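Local atomic coordinates of monalysin (Pseudomonas entomophila, PDB entry 4MKO), a protein that forms beta-barrel pores in host cell membranes, damaging the intestine of Drosophila and contributing to the virulence of the bacterium. Residues Q142-R156 against S172-K186. Sequence-based numbering, arbitrary orientation. Where two conformers were deposited one is given.
With ACT (acetate ion), chain J.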
loop_
_atom_site.group_PDB
_atom_site.type_symbol
_atom_site.label_atom_id
_atom_site.label_comp_id
_atom_site.label_asym_id
_atom_site.label_seq_id
_atom_site.Cartn_x
_atom_site.Cartn_y
_atom_site.Cartn_z
ATOM N N GLN A 142 6.290 1.025 9.769
ATOM C CA GLN A 142 4.856 0.692 9.754
ATOM C C GLN A 142 4.538 0.019 8.413
ATOM O O GLN A 142 5.045 0.443 7.369
ATOM C CB GLN A 142 3.969 1.923 9.934
ATOM C CG GLN A 142 2.478 1.575 10.096
ATOM C CD GLN A 142 1.577 2.723 10.470
ATOM O OE1 GLN A 142 1.983 3.892 10.541
ATOM N NE2 GLN A 142 0.324 2.402 10.728
ATOM N N VAL A 143 3.665 -0.993 8.453
ATOM C CA VAL A 143 3.243 -1.715 7.241
ATOM C C VAL A 143 2.365 -0.822 6.385
ATOM O O VAL A 143 1.370 -0.249 6.863
ATOM C CB VAL A 143 2.510 -3.048 7.586
ATOM C CG1 VAL A 143 1.916 -3.693 6.334
ATOM C CG2 VAL A 143 3.433 -4.024 8.331
ATOM N N VAL A 144 2.711 -0.758 5.097
ATOM C CA VAL A 144 1.951 -0.039 4.072
ATOM C C VAL A 144 1.362 -1.064 3.107
ATOM O O VAL A 144 2.073 -1.960 2.627
ATOM C CB VAL A 144 2.819 0.980 3.312
ATOM C CG1 VAL A 144 2.050 1.591 2.139
ATOM C CG2 VAL A 144 3.320 2.084 4.242
ATOM N N LEU A 145 0.063 -0.922 2.819
ATOM C CA LEU A 145 -0.659 -1.753 1.865
ATOM C C LEU A 145 -0.802 -0.957 0.587
ATOM O O LEU A 145 -1.318 0.161 0.607
ATOM C CB LEU A 145 -2.041 -2.200 2.402
ATOM C CG LEU A 145 -2.007 -2.962 3.735
ATOM C CD1 LEU A 145 -3.419 -3.110 4.335
ATOM C CD2 LEU A 145 -1.294 -4.335 3.590
ATOM N N VAL A 146 -0.312 -1.523 -0.520
ATOM C CA VAL A 146 -0.315 -0.878 -1.841
ATOM C C VAL A 146 -1.310 -1.536 -2.781
ATOM O O VAL A 146 -1.317 -2.765 -2.928
ATOM C CB VAL A 146 1.109 -0.845 -2.467
ATOM C CG1 VAL A 146 1.110 -0.069 -3.790
ATOM C CG2 VAL A 146 2.126 -0.237 -1.488
ATOM N N TYR A 147 -2.105 -0.696 -3.468
ATOM C CA TYR A 147 -3.150 -1.140 -4.396
ATOM C C TYR A 147 -2.925 -0.589 -5.792
ATOM O O TYR A 147 -2.428 0.534 -5.941
ATOM C CB TYR A 147 -4.545 -0.670 -3.876
ATOM C CG TYR A 147 -4.826 -1.191 -2.488
ATOM C CD1 TYR A 147 -4.322 -0.538 -1.364
ATOM C CD2 TYR A 147 -5.462 -2.416 -2.299
ATOM C CE1 TYR A 147 -4.492 -1.062 -0.088
ATOM C CE2 TYR A 147 -5.657 -2.941 -1.021
ATOM C CZ TYR A 147 -5.147 -2.268 0.080
ATOM O OH TYR A 147 -5.327 -2.762 1.347
ATOM N N ALA A 148 -3.281 -1.389 -6.806
ATOM C CA ALA A 148 -3.248 -0.950 -8.201
ATOM C C ALA A 148 -4.699 -0.696 -8.601
ATOM O O ALA A 148 -5.615 -1.411 -8.157
ATOM C CB ALA A 148 -2.633 -2.018 -9.104
ATOM N N HIS A 149 -4.905 0.324 -9.432
ATOM C CA HIS A 149 -6.237 0.707 -9.828
ATOM C C HIS A 149 -6.301 0.981 -11.319
ATOM O O HIS A 149 -5.346 1.511 -11.892
ATOM C CB HIS A 149 -6.599 2.037 -9.127
ATOM C CG HIS A 149 -6.460 2.049 -7.636
ATOM N ND1 HIS A 149 -7.503 1.670 -6.814
ATOM C CD2 HIS A 149 -5.395 2.370 -6.871
ATOM C CE1 HIS A 149 -7.053 1.807 -5.577
ATOM N NE2 HIS A 149 -5.792 2.218 -5.562
ATOM N N ASN A 150 -7.447 0.674 -11.923
ATOM C CA ASN A 150 -7.776 1.069 -13.283
ATOM C C ASN A 150 -9.083 1.846 -13.159
ATOM O O ASN A 150 -10.142 1.230 -13.011
ATOM C CB ASN A 150 -7.941 -0.098 -14.277
ATOM C CG ASN A 150 -8.535 0.403 -15.602
ATOM O OD1 ASN A 150 -8.755 1.611 -15.792
ATOM N ND2 ASN A 150 -8.827 -0.484 -16.535
ATOM N N ALA A 151 -8.992 3.175 -13.150
ATOM C CA ALA A 151 -10.152 4.072 -13.104
ATOM C C ALA A 151 -10.568 4.218 -14.561
ATOM O O ALA A 151 -9.923 4.938 -15.341
ATOM C CB ALA A 151 -9.765 5.414 -12.485
ATOM N N THR A 152 -11.582 3.430 -14.949
ATOM C CA THR A 152 -12.045 3.364 -16.344
ATOM C C THR A 152 -12.563 4.739 -16.818
ATOM O O THR A 152 -13.182 5.487 -16.050
ATOM C CB THR A 152 -13.023 2.191 -16.579
ATOM O OG1 THR A 152 -14.300 2.480 -16.012
ATOM C CG2 THR A 152 -12.484 0.850 -16.055
ATOM N N SER A 153 -12.194 5.105 -18.060
ATOM C CA SER A 153 -12.551 6.386 -18.710
ATOM C C SER A 153 -11.903 7.640 -18.080
ATOM O O SER A 153 -12.050 8.718 -18.646
ATOM C CB SER A 153 -14.069 6.580 -18.799
ATOM O OG SER A 153 -14.696 5.456 -19.386
ATOM N N ALA A 154 -11.142 7.518 -16.962
ATOM C CA ALA A 154 -10.585 8.685 -16.262
ATOM C C ALA A 154 -9.346 9.322 -16.894
ATOM O O ALA A 154 -8.928 10.391 -16.466
ATOM C CB ALA A 154 -10.287 8.308 -14.809
ATOM N N GLY A 155 -8.745 8.638 -17.852
ATOM C CA GLY A 155 -7.469 9.026 -18.457
ATOM C C GLY A 155 -7.414 10.274 -19.315
ATOM O O GLY A 155 -6.341 10.856 -19.462
ATOM N N ARG A 156 -8.541 10.685 -19.913
ATOM C CA ARG A 156 -8.554 11.903 -20.745
ATOM C C ARG A 156 -8.476 13.150 -19.873
ATOM O O ARG A 156 -7.737 14.071 -20.196
ATOM C CB ARG A 156 -9.810 11.980 -21.629
ATOM C CG ARG A 156 -9.756 11.102 -22.851
ATOM C CD ARG A 156 -10.663 11.639 -23.945
ATOM N NE ARG A 156 -10.463 10.921 -25.204
ATOM C CZ ARG A 156 -11.153 9.848 -25.576
ATOM N NH1 ARG A 156 -12.105 9.356 -24.789
ATOM N NH2 ARG A 156 -10.899 9.258 -26.739
ATOM N N SER A 172 -12.538 3.678 -27.882
ATOM C CA SER A 172 -12.512 5.148 -27.863
ATOM C C SER A 172 -12.476 5.768 -26.451
ATOM O O SER A 172 -12.506 6.993 -26.286
ATOM C CB SER A 172 -13.673 5.697 -28.682
ATOM O OG SER A 172 -13.515 5.281 -30.032
ATOM N N ARG A 173 -12.327 4.913 -25.442
ATOM C CA ARG A 173 -12.249 5.277 -24.036
ATOM C C ARG A 173 -10.765 5.286 -23.634
ATOM O O ARG A 173 -9.977 4.558 -24.247
ATOM C CB ARG A 173 -13.022 4.190 -23.264
ATOM C CG ARG A 173 -12.937 4.186 -21.772
ATOM C CD ARG A 173 -13.731 3.003 -21.284
ATOM N NE ARG A 173 -12.862 1.993 -20.693
ATOM C CZ ARG A 173 -13.239 0.756 -20.407
ATOM N NH1 ARG A 173 -14.471 0.351 -20.682
ATOM N NH2 ARG A 173 -12.389 -0.085 -19.839
ATOM N N VAL A 174 -10.400 6.073 -22.595
ATOM C CA VAL A 174 -9.019 6.148 -22.057
ATOM C C VAL A 174 -9.057 5.821 -20.543
ATOM O O VAL A 174 -9.635 6.572 -19.752
ATOM C CB VAL A 174 -8.318 7.507 -22.333
ATOM C CG1 VAL A 174 -6.876 7.497 -21.821
ATOM C CG2 VAL A 174 -8.333 7.846 -23.823
ATOM N N ASP A 175 -8.442 4.706 -20.168
ATOM C CA ASP A 175 -8.380 4.236 -18.774
ATOM C C ASP A 175 -7.181 4.821 -18.048
ATOM O O ASP A 175 -6.180 5.146 -18.694
ATOM C CB ASP A 175 -8.351 2.702 -18.741
ATOM C CG ASP A 175 -9.674 2.049 -19.112
ATOM O OD1 ASP A 175 -10.652 2.784 -19.362
ATOM O OD2 ASP A 175 -9.730 0.809 -19.144
ATOM N N LEU A 176 -7.277 4.970 -16.712
ATOM C CA LEU A 176 -6.194 5.534 -15.912
ATOM C C LEU A 176 -5.701 4.506 -14.889
ATOM O O LEU A 176 -6.466 4.062 -14.030
ATOM C CB LEU A 176 -6.651 6.831 -15.212
ATOM C CG LEU A 176 -5.591 7.572 -14.389
ATOM C CD1 LEU A 176 -4.452 8.115 -15.270
ATOM C CD2 LEU A 176 -6.210 8.731 -13.599
ATOM N N TYR A 177 -4.418 4.141 -14.986
ATOM C CA TYR A 177 -3.799 3.168 -14.099
ATOM C C TYR A 177 -2.894 3.903 -13.147
ATOM O O TYR A 177 -2.079 4.712 -13.578
ATOM C CB TYR A 177 -2.958 2.147 -14.889
ATOM C CG TYR A 177 -3.784 1.147 -15.664
ATOM C CD1 TYR A 177 -4.390 1.498 -16.868
ATOM C CD2 TYR A 177 -3.951 -0.156 -15.200
ATOM C CE1 TYR A 177 -5.171 0.583 -17.577
ATOM C CE2 TYR A 177 -4.704 -1.088 -15.915
ATOM C CZ TYR A 177 -5.315 -0.710 -17.101
ATOM O OH TYR A 177 -6.029 -1.628 -17.820
ATOM N N TYR A 178 -3.036 3.630 -11.853
ATOM C CA TYR A 178 -2.204 4.274 -10.843
ATOM C C TYR A 178 -2.167 3.390 -9.588
ATOM O O TYR A 178 -2.944 2.429 -9.487
ATOM C CB TYR A 178 -2.743 5.703 -10.509
ATOM C CG TYR A 178 -4.073 5.654 -9.786
ATOM C CD1 TYR A 178 -5.266 5.471 -10.487
ATOM C CD2 TYR A 178 -4.133 5.695 -8.391
ATOM C CE1 TYR A 178 -6.491 5.389 -9.825
ATOM C CE2 TYR A 178 -5.350 5.579 -7.717
ATOM C CZ TYR A 178 -6.527 5.447 -8.439
ATOM O OH TYR A 178 -7.724 5.276 -7.777
ATOM N N LEU A 179 -1.279 3.720 -8.634
ATOM C CA LEU A 179 -1.240 3.005 -7.362
ATOM C C LEU A 179 -1.659 3.936 -6.237
ATOM O O LEU A 179 -1.396 5.132 -6.299
ATOM C CB LEU A 179 0.175 2.479 -7.025
ATOM C CG LEU A 179 0.924 1.651 -8.078
ATOM C CD1 LEU A 179 2.286 1.189 -7.511
ATOM C CD2 LEU A 179 0.113 0.429 -8.520
ATOM N N SER A 180 -2.231 3.363 -5.163
ATOM C CA SER A 180 -2.513 4.099 -3.940
ATOM C C SER A 180 -1.972 3.290 -2.784
ATOM O O SER A 180 -1.653 2.108 -2.945
ATOM C CB SER A 180 -4.001 4.364 -3.757
ATOM O OG SER A 180 -4.693 3.236 -3.269
ATOM N N ALA A 181 -1.909 3.906 -1.613
ATOM C CA ALA A 181 -1.364 3.215 -0.448
ATOM C C ALA A 181 -2.050 3.685 0.830
ATOM O O ALA A 181 -2.354 4.868 0.977
ATOM C CB ALA A 181 0.131 3.454 -0.362
ATOM N N ILE A 182 -2.321 2.736 1.722
ATOM C CA ILE A 182 -2.927 2.961 3.037
ATOM C C ILE A 182 -2.041 2.228 4.046
ATOM O O ILE A 182 -1.235 1.373 3.656
ATOM C CB ILE A 182 -4.422 2.484 3.106
ATOM C CG1 ILE A 182 -4.557 0.926 3.063
ATOM C CG2 ILE A 182 -5.303 3.168 2.019
ATOM C CD1 ILE A 182 -5.955 0.343 3.283
ATOM N N THR A 183 -2.196 2.530 5.335
ATOM C CA THR A 183 -1.430 1.794 6.341
ATOM C C THR A 183 -2.274 0.719 6.985
ATOM O O THR A 183 -3.510 0.768 6.951
ATOM C CB THR A 183 -0.945 2.724 7.460
ATOM O OG1 THR A 183 -2.024 3.585 7.833
ATOM C CG2 THR A 183 0.305 3.515 7.086
ATOM N N GLN A 184 -1.583 -0.235 7.615
ATOM C CA GLN A 184 -2.166 -1.302 8.435
ATOM C C GLN A 184 -1.735 -0.998 9.877
ATOM O O GLN A 184 -0.671 -0.415 10.083
ATOM C CB GLN A 184 -1.605 -2.672 8.006
ATOM C CG GLN A 184 -2.316 -3.863 8.632
ATOM C CD GLN A 184 -1.807 -5.167 8.088
ATOM O OE1 GLN A 184 -0.597 -5.397 7.965
ATOM N NE2 GLN A 184 -2.715 -6.063 7.791
ATOM N N ARG A 185 -2.535 -1.424 10.866
ATOM C CA ARG A 185 -2.219 -1.244 12.291
ATOM C C ARG A 185 -1.176 -2.303 12.707
ATOM O O ARG A 185 -1.443 -3.186 13.529
ATOM C CB ARG A 185 -3.496 -1.318 13.141
ATOM C CG ARG A 185 -3.256 -0.777 14.555
ATOM C CD ARG A 185 -4.529 -0.429 15.303
ATOM N NE ARG A 185 -5.440 -1.561 15.425
ATOM C CZ ARG A 185 -5.478 -2.392 16.456
ATOM N NH1 ARG A 185 -4.626 -2.250 17.464
ATOM N NH2 ARG A 185 -6.361 -3.386 16.481
ATOM N N LYS A 186 0.019 -2.195 12.101
ATOM C CA LYS A 186 1.128 -3.113 12.309
ATOM C C LYS A 186 2.438 -2.351 12.171
ATOM O O LYS A 186 2.630 -1.602 11.202
ATOM C CB LYS A 186 1.029 -4.224 11.263
ATOM C CG LYS A 186 1.831 -5.460 11.553
ATOM C CD LYS A 186 1.422 -6.614 10.645
ATOM C CE LYS A 186 0.091 -7.230 11.019
ATOM N NZ LYS A 186 -0.193 -8.436 10.203
HETATM C C ACT J . -3.813 -9.283 11.366
HETATM O O ACT J . -2.787 -9.236 10.662
HETATM O OXT ACT J . -4.997 -9.334 10.927
HETATM C CH3 ACT J . -3.601 -9.287 12.885
HETATM O O HOH W 1 -12.145 8.035 -21.632
#
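His149 lays its CB over the ring of Tyr178, 3.7 Å from the ring centroid, while its imidazole slides off to one side, nearly parallel to the phenol (planes 13° apart) but barely overlapping it. With CG beside the backbone N (chi1 -54°), the imidazole runs on to Ser180, where NE2 and OG are hydrogen-bonded at 2.7 Å; ND1 is hydrogen-bonded to Thr52 OG1, so both ring nitrogens are engaged and the ring's rotation is fixed. Tyr178 OH is hydrogen-bonded to Tyr95 OH. On the other face of the sheet Asn150 covers the Tyr177 ring with its CB and turns its amide to Asp175, ND2 meeting OD2 at 3.0 Å from above the carboxylate plane. These pairs belong to antiparallel strands 136-151 and 173-191, in the elongated beta sheet of an aerolysin-like toxin; strands 46-67 and 165-170 flank them. Val144, Val146, Ala148, Leu179 and Ala181 pack on the Asn150 face, where Val144 CG1 lies 3.7 Å from Ala181 CB. Beyond Ala151 the chain makes a type II turn to Ala154. Asp175 OD1 accepts a hydrogen bond from Ser153 N of the turn at 3.1 Å. Arg173 holds that carboxylate side-on in a salt bridge, NE to OD1 and NH2 to OD2, so each oxygen takes two donors. Farther out, Arg156 directs NH1 and NH2 end-on to Ser172 O, both at 2.8 Å, with Val174 CG2 over the guanidinium face.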